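Long-range contacts in putative sugar ABC transporter (Yersinia enterocolitica subsp. enterocolitica 8081, PDB 5ULB), which probably binds a methylthioribose-type sugar for uptake by an ABC importer, and here holds both anomers of 5-Se-methyl-5-selenoribose: residues A[141-146]-A[205-210]; A[231-236]-A[253-258]. All coordinates share one frame; numbering follows the deposited sequence.

Contact 1: A[141-146]-A[205-210]; sequences GKANII and KIDAIW
I145 faces A208 and I146 faces I209 as parallel bridges, with CA-CA spacings of 5.0 and 4.8 Å, while the short strands 143-146 and 208-210 run 44° apart in a strongly twisted pairing. The ladder consists of I146 N to A208 O and W210 N to I146 O. Where strand 208-210 is about to begin, N144 O accepts D207 N at 2.8 Å and, weakly, A208 N. D207 also returns a bond through its side chain. With CG anti to the carbonyl carbon (chi1 -61°), the carboxylate reaches the N144 backbone, and OD2 accepts N144 N at 2.8 Å on its anti lone pair, almost straight at 174°. One water then links the side chains, accepting from N144 ND2 at 2.9 Å and donating to D207 OD2. Apolar contacts form on both faces of the pair. I145 CG2 approaches A208 CB at 4.3 Å on the face where both meet L135 of helix 124-138; on the other, I146 CB lies 4.0 Å from I209 CG1, and I146 CG1 meets I206 CG2. The W210 indole leads away, its NE1 hydrogen-bonded to S131 OG and its ring against Y163. Because D207 grips both the N-H and the C=O of N144, the entry to this pair in the periplasmic-binding-protein sheet is held by side-chain as well as backbone chemistry, and the two bonds to OD2 should help stabilise its negative charge.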
loop_
_atom_site.group_PDB
_atom_site.type_symbol
_atom_site.label_atom_id
_atom_site.label_comp_id
_atom_site.label_asym_id
_atom_site.label_seq_id
_atom_site.Cartn_x
_atom_site.Cartn_y
_atom_site.Cartn_z
ATOM N N GLY A 141 -4.136 -14.699 -23.672
ATOM C CA GLY A 141 -4.721 -13.516 -24.250
ATOM C C GLY A 141 -6.201 -13.608 -24.490
ATOM O O GLY A 141 -6.762 -12.697 -25.105
ATOM N N LYS A 142 -6.880 -14.623 -23.934
ATOM C CA LYS A 142 -8.333 -14.775 -24.179
ATOM C C LYS A 142 -8.997 -15.095 -22.822
ATOM O O LYS A 142 -8.871 -16.203 -22.294
ATOM C CB LYS A 142 -8.614 -15.942 -25.140
ATOM C CG LYS A 142 -10.153 -16.057 -25.390
ATOM C CD LYS A 142 -10.359 -17.181 -26.431
ATOM C CE LYS A 142 -11.523 -16.965 -27.373
ATOM N NZ LYS A 142 -12.671 -17.124 -26.470
ATOM N N ALA A 143 -9.760 -14.121 -22.331
ATOM C CA ALA A 143 -10.424 -14.316 -21.024
ATOM C C ALA A 143 -11.502 -13.291 -20.882
ATOM O O ALA A 143 -11.329 -12.093 -21.239
ATOM C CB ALA A 143 -9.378 -14.144 -19.920
ATOM N N ASN A 144 -12.589 -13.742 -20.254
ATOM C CA ASN A 144 -13.648 -12.807 -19.727
ATOM C C ASN A 144 -13.315 -12.516 -18.271
ATOM O O ASN A 144 -13.206 -13.487 -17.506
ATOM C CB ASN A 144 -15.005 -13.486 -19.875
ATOM C CG ASN A 144 -15.364 -13.681 -21.329
ATOM O OD1 ASN A 144 -15.222 -12.717 -22.116
ATOM N ND2 ASN A 144 -15.776 -14.913 -21.702
ATOM N N ILE A 145 -13.161 -11.255 -17.903
ATOM C CA ILE A 145 -12.662 -10.884 -16.554
ATOM C C ILE A 145 -13.615 -9.954 -15.864
ATOM O O ILE A 145 -14.362 -9.191 -16.490
ATOM C CB ILE A 145 -11.250 -10.350 -16.607
ATOM C CG1 ILE A 145 -11.144 -8.981 -17.225
ATOM C CG2 ILE A 145 -10.343 -11.364 -17.354
ATOM C CD1 ILE A 145 -9.830 -8.338 -17.052
ATOM N N ILE A 146 -13.441 -9.948 -14.524
ATOM C CA ILE A 146 -13.960 -8.847 -13.698
ATOM C C ILE A 146 -12.725 -8.105 -13.159
ATOM O O ILE A 146 -11.791 -8.747 -12.737
ATOM C CB ILE A 146 -14.818 -9.414 -12.490
ATOM C CG1 ILE A 146 -15.876 -10.396 -12.963
ATOM C CG2 ILE A 146 -15.400 -8.280 -11.714
ATOM C CD1 ILE A 146 -16.790 -9.904 -13.962
ATOM N N LYS A 205 -18.781 -18.385 -17.897
ATOM C CA LYS A 205 -18.851 -17.066 -18.473
ATOM C C LYS A 205 -17.833 -16.087 -17.919
ATOM O O LYS A 205 -17.677 -14.971 -18.479
ATOM C CB LYS A 205 -20.244 -16.484 -18.347
ATOM C CG LYS A 205 -21.346 -17.247 -18.928
ATOM C CD LYS A 205 -21.272 -17.266 -20.393
ATOM C CE LYS A 205 -22.478 -18.092 -20.968
ATOM N NZ LYS A 205 -22.405 -18.118 -22.416
ATOM N N ILE A 206 -17.123 -16.468 -16.851
ATOM C CA ILE A 206 -16.042 -15.646 -16.272
ATOM C C ILE A 206 -14.826 -16.595 -16.169
ATOM O O ILE A 206 -14.920 -17.682 -15.634
ATOM C CB ILE A 206 -16.383 -15.098 -14.830
ATOM C CG1 ILE A 206 -17.614 -14.258 -14.878
ATOM C CG2 ILE A 206 -15.201 -14.355 -14.297
ATOM C CD1 ILE A 206 -18.159 -13.984 -13.463
ATOM N N ASP A 207 -13.689 -16.078 -16.631
ATOM C CA ASP A 207 -12.434 -16.828 -16.490
ATOM C C ASP A 207 -11.552 -16.418 -15.326
ATOM O O ASP A 207 -10.903 -17.273 -14.685
ATOM C CB ASP A 207 -11.627 -16.681 -17.805
ATOM C CG ASP A 207 -12.386 -17.243 -18.997
ATOM O OD1 ASP A 207 -12.727 -18.422 -18.885
ATOM O OD2 ASP A 207 -12.737 -16.477 -19.935
ATOM N N ALA A 208 -11.494 -15.083 -15.035
ATOM C CA ALA A 208 -10.560 -14.617 -14.072
ATOM C C ALA A 208 -11.044 -13.297 -13.496
ATOM O O ALA A 208 -11.838 -12.589 -14.103
ATOM C CB ALA A 208 -9.141 -14.503 -14.694
ATOM N N ILE A 209 -10.432 -12.952 -12.340
ATOM C CA ILE A 209 -10.653 -11.675 -11.676
ATOM C C ILE A 209 -9.311 -11.023 -11.374
ATOM O O ILE A 209 -8.425 -11.694 -10.827
ATOM C CB ILE A 209 -11.537 -11.854 -10.404
ATOM C CG1 ILE A 209 -12.860 -12.451 -10.761
ATOM C CG2 ILE A 209 -11.625 -10.575 -9.616
ATOM C CD1 ILE A 209 -13.740 -12.789 -9.570
ATOM N N TRP A 210 -9.202 -9.742 -11.720
ATOM C CA TRP A 210 -8.001 -8.968 -11.356
ATOM C C TRP A 210 -8.356 -8.016 -10.245
ATOM O O TRP A 210 -9.170 -7.108 -10.435
ATOM C CB TRP A 210 -7.489 -8.203 -12.548
ATOM C CG TRP A 210 -6.248 -7.374 -12.310
ATOM C CD1 TRP A 210 -5.116 -7.808 -11.663
ATOM C CD2 TRP A 210 -6.064 -6.003 -12.592
ATOM N NE1 TRP A 210 -4.212 -6.790 -11.598
ATOM C CE2 TRP A 210 -4.778 -5.685 -12.151
ATOM C CE3 TRP A 210 -6.810 -5.018 -13.210
ATOM C CZ2 TRP A 210 -4.224 -4.392 -12.301
ATOM C CZ3 TRP A 210 -6.290 -3.802 -13.356
ATOM C CH2 TRP A 210 -5.003 -3.490 -12.884
HETATM O O HOH W 1 -15.549 -17.198 -19.904
#

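Contact 2: A[231-236]-A[253-258]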
loop_
_atom_site.group_PDB
_atom_site.type_symbol
_atom_site.label_atom_id
_atom_site.label_comp_id
_atom_site.label_asym_id
_atom_site.label_seq_id
_atom_site.Cartn_x
_atom_site.Cartn_y
_atom_site.Cartn_z
ATOM N N GLU A 231 -13.544 -22.202 -9.965
ATOM C CA GLU A 231 -12.910 -22.338 -11.276
ATOM C C GLU A 231 -12.360 -20.998 -11.782
ATOM O O GLU A 231 -11.517 -21.025 -12.665
ATOM C CB GLU A 231 -13.903 -22.925 -12.305
ATOM C CG GLU A 231 -14.984 -21.999 -12.875
ATOM C CD GLU A 231 -16.142 -21.564 -11.952
ATOM O OE1 GLU A 231 -16.297 -22.166 -10.865
ATOM O OE2 GLU A 231 -16.816 -20.579 -12.347
ATOM N N ILE A 232 -12.881 -19.890 -11.274
ATOM C CA ILE A 232 -12.375 -18.539 -11.618
ATOM C C ILE A 232 -11.127 -18.314 -10.903
ATOM O O ILE A 232 -11.027 -18.442 -9.704
ATOM C CB ILE A 232 -13.467 -17.493 -11.246
ATOM C CG1 ILE A 232 -14.756 -17.760 -11.983
ATOM C CG2 ILE A 232 -12.922 -16.109 -11.435
ATOM C CD1 ILE A 232 -15.935 -16.881 -11.504
ATOM N N LYS A 233 -10.073 -17.845 -11.626
ATOM C CA LYS A 233 -8.777 -17.589 -11.038
ATOM C C LYS A 233 -8.572 -16.130 -10.639
ATOM O O LYS A 233 -9.021 -15.241 -11.353
ATOM C CB LYS A 233 -7.680 -18.072 -12.011
ATOM C CG LYS A 233 -7.774 -19.586 -12.278
ATOM C CD LYS A 233 -8.015 -20.465 -11.009
ATOM C CE LYS A 233 -8.200 -21.960 -11.309
ATOM N NZ LYS A 233 -8.887 -22.771 -10.189
ATOM N N LEU A 234 -7.908 -15.925 -9.511
ATOM C CA LEU A 234 -7.699 -14.609 -8.960
ATOM C C LEU A 234 -6.218 -14.144 -9.054
ATOM O O LEU A 234 -5.322 -14.939 -8.719
ATOM C CB LEU A 234 -8.013 -14.479 -7.450
ATOM C CG LEU A 234 -9.334 -14.740 -6.969
ATOM C CD1 LEU A 234 -9.395 -14.806 -5.433
ATOM C CD2 LEU A 234 -10.264 -13.640 -7.493
ATOM N N TYR A 235 -6.030 -12.906 -9.479
ATOM C CA TYR A 235 -4.698 -12.296 -9.630
ATOM C C TYR A 235 -4.780 -10.982 -8.899
ATOM O O TYR A 235 -5.606 -10.151 -9.222
ATOM C CB TYR A 235 -4.439 -12.086 -11.125
ATOM C CG TYR A 235 -4.396 -13.370 -11.927
ATOM C CD1 TYR A 235 -5.555 -14.003 -12.299
ATOM C CD2 TYR A 235 -3.200 -14.013 -12.218
ATOM C CE1 TYR A 235 -5.522 -15.221 -12.967
ATOM C CE2 TYR A 235 -3.153 -15.214 -12.868
ATOM C CZ TYR A 235 -4.321 -15.788 -13.257
ATOM O OH TYR A 235 -4.314 -17.008 -13.874
ATOM N N SER A 236 -3.859 -10.776 -7.921
ATOM C CA SER A 236 -3.931 -9.598 -7.061
ATOM C C SER A 236 -2.664 -8.803 -6.991
ATOM O O SER A 236 -1.550 -9.292 -7.120
ATOM C CB SER A 236 -4.332 -10.110 -5.621
ATOM O OG SER A 236 -4.823 -9.058 -4.787
ATOM N N PRO A 253 -8.393 -20.424 -5.462
ATOM C CA PRO A 253 -8.175 -19.827 -6.781
ATOM C C PRO A 253 -7.187 -18.650 -6.762
ATOM O O PRO A 253 -7.022 -18.007 -7.771
ATOM C CB PRO A 253 -9.536 -19.325 -7.164
ATOM C CG PRO A 253 -10.201 -19.038 -5.969
ATOM C CD PRO A 253 -9.685 -19.967 -4.948
ATOM N N TRP A 254 -6.532 -18.366 -5.639
ATOM C CA TRP A 254 -5.698 -17.147 -5.521
ATOM C C TRP A 254 -4.283 -17.457 -6.047
ATOM O O TRP A 254 -3.463 -18.012 -5.339
ATOM C CB TRP A 254 -5.656 -16.689 -4.050
ATOM C CG TRP A 254 -5.054 -15.310 -3.836
ATOM C CD1 TRP A 254 -3.938 -14.730 -4.424
ATOM C CD2 TRP A 254 -5.560 -14.268 -3.005
ATOM N NE1 TRP A 254 -3.753 -13.487 -3.967
ATOM C CE2 TRP A 254 -4.724 -13.162 -3.101
ATOM C CE3 TRP A 254 -6.670 -14.185 -2.125
ATOM C CZ2 TRP A 254 -4.950 -11.974 -2.396
ATOM C CZ3 TRP A 254 -6.918 -13.015 -1.486
ATOM C CH2 TRP A 254 -6.059 -11.963 -1.619
ATOM N N LYS A 255 -4.036 -17.110 -7.311
ATOM C CA LYS A 255 -2.856 -17.554 -8.029
ATOM C C LYS A 255 -1.589 -16.731 -7.798
ATOM O O LYS A 255 -0.500 -17.310 -7.821
ATOM C CB LYS A 255 -3.143 -17.563 -9.539
ATOM C CG LYS A 255 -4.182 -18.404 -10.020
ATOM C CD LYS A 255 -4.203 -19.744 -9.374
ATOM C CE LYS A 255 -3.349 -20.581 -10.128
ATOM N NZ LYS A 255 -4.366 -21.506 -10.815
ATOM N N VAL A 256 -1.736 -15.436 -7.581
ATOM C CA VAL A 256 -0.556 -14.577 -7.475
ATOM C C VAL A 256 -0.950 -13.342 -6.705
ATOM O O VAL A 256 -2.071 -12.840 -6.836
ATOM C CB VAL A 256 0.037 -14.228 -8.759
ATOM C CG1 VAL A 256 -0.773 -13.274 -9.620
ATOM C CG2 VAL A 256 1.450 -13.624 -8.690
ATOM N N SER A 257 0.041 -12.814 -5.960
ATOM C CA SER A 257 -0.028 -11.480 -5.379
ATOM C C SER A 257 1.285 -10.808 -5.796
ATOM O O SER A 257 2.370 -11.369 -5.569
ATOM C CB SER A 257 -0.081 -11.457 -3.866
ATOM O OG SER A 257 -1.436 -11.656 -3.399
ATOM N N VAL A 258 1.212 -9.581 -6.272
ATOM C CA VAL A 258 2.376 -8.774 -6.606
ATOM C C VAL A 258 2.374 -7.611 -5.584
ATOM O O VAL A 258 1.349 -6.916 -5.539
ATOM C CB VAL A 258 2.341 -8.294 -8.060
ATOM C CG1 VAL A 258 3.622 -7.551 -8.345
ATOM C CG2 VAL A 258 2.204 -9.471 -8.999
#
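This is a parallel pairing of neighbouring strands, 233-236 and 254-258, within the mixed sheet, where strand 233-237 lies between 208-211 and 254-259; the axes of the pair differ by only 11°. Four backbone bonds of 2.9 Å define it: L234 N to P253 O, K255 N to L234 O, S236 N to V256 O and V258 N to S236 O. They set the register, with L234 opposite W254 and S236 opposite S257. On one face L234 CD1 reaches P253 CG and, obliquely, W254 CE3, each at 4.3 Å. Further along, S236 CB sits 3.8 Å from W254 CZ2, while S236 OG bonds to T217 of helix 214-226. The pair belongs to a beta-alpha-beta unit, strand 233-237, helix 241-248, strand 254-259, as expected of the periplasmic-binding-protein fold, and W254 packs against the connecting helix through L246 and M247. Its NE1 donates to S257 OG at 3.0 Å, with the oxygen tilted 21° from the indole plane; S257 OG also bonds to the backbone oxygen of D238, a sugar-pocket residue, which links the strand pair to the sugar pocket. The other face carries Y235 and V256. V256 CG1 occupies the crowded position between the backbone N and the carbonyl carbon (chi1 70°), which brings it 3.6 Å from Y235 CD2, the two side chains crossing at about a right angle. K255 CB lies over one face of the phenol, offset toward its rim, and Y235 OH bonds to D138. Beyond the ring, K255 folds back across K233, NZ 3.8 Å from K233 CD; the K233 ammonium is turned to T230 O.

Overall arrangement
Contact 1 opens at strand 143-148 and closes at 208-211, enclosing helix 154-169, edge strand 173-179 and helix 186-200. The chain then passes through helix 214-226 to 233-237, where contact 2 opens, and contact 2 closes after helix 241-248 at 254-259. The two loops therefore follow in series, neither nested nor crossed, the second much shorter. In space they join directly, because 208-211 and 233-237 are adjacent strands: I209 N to K233 O (2.9 Å) and Y235 N to I209 O (3.0 Å) are probable hydrogen bonds. The contact centres lie about 11 Å apart, and together the pairs span four strands that are adjacent and parallel in the sheet.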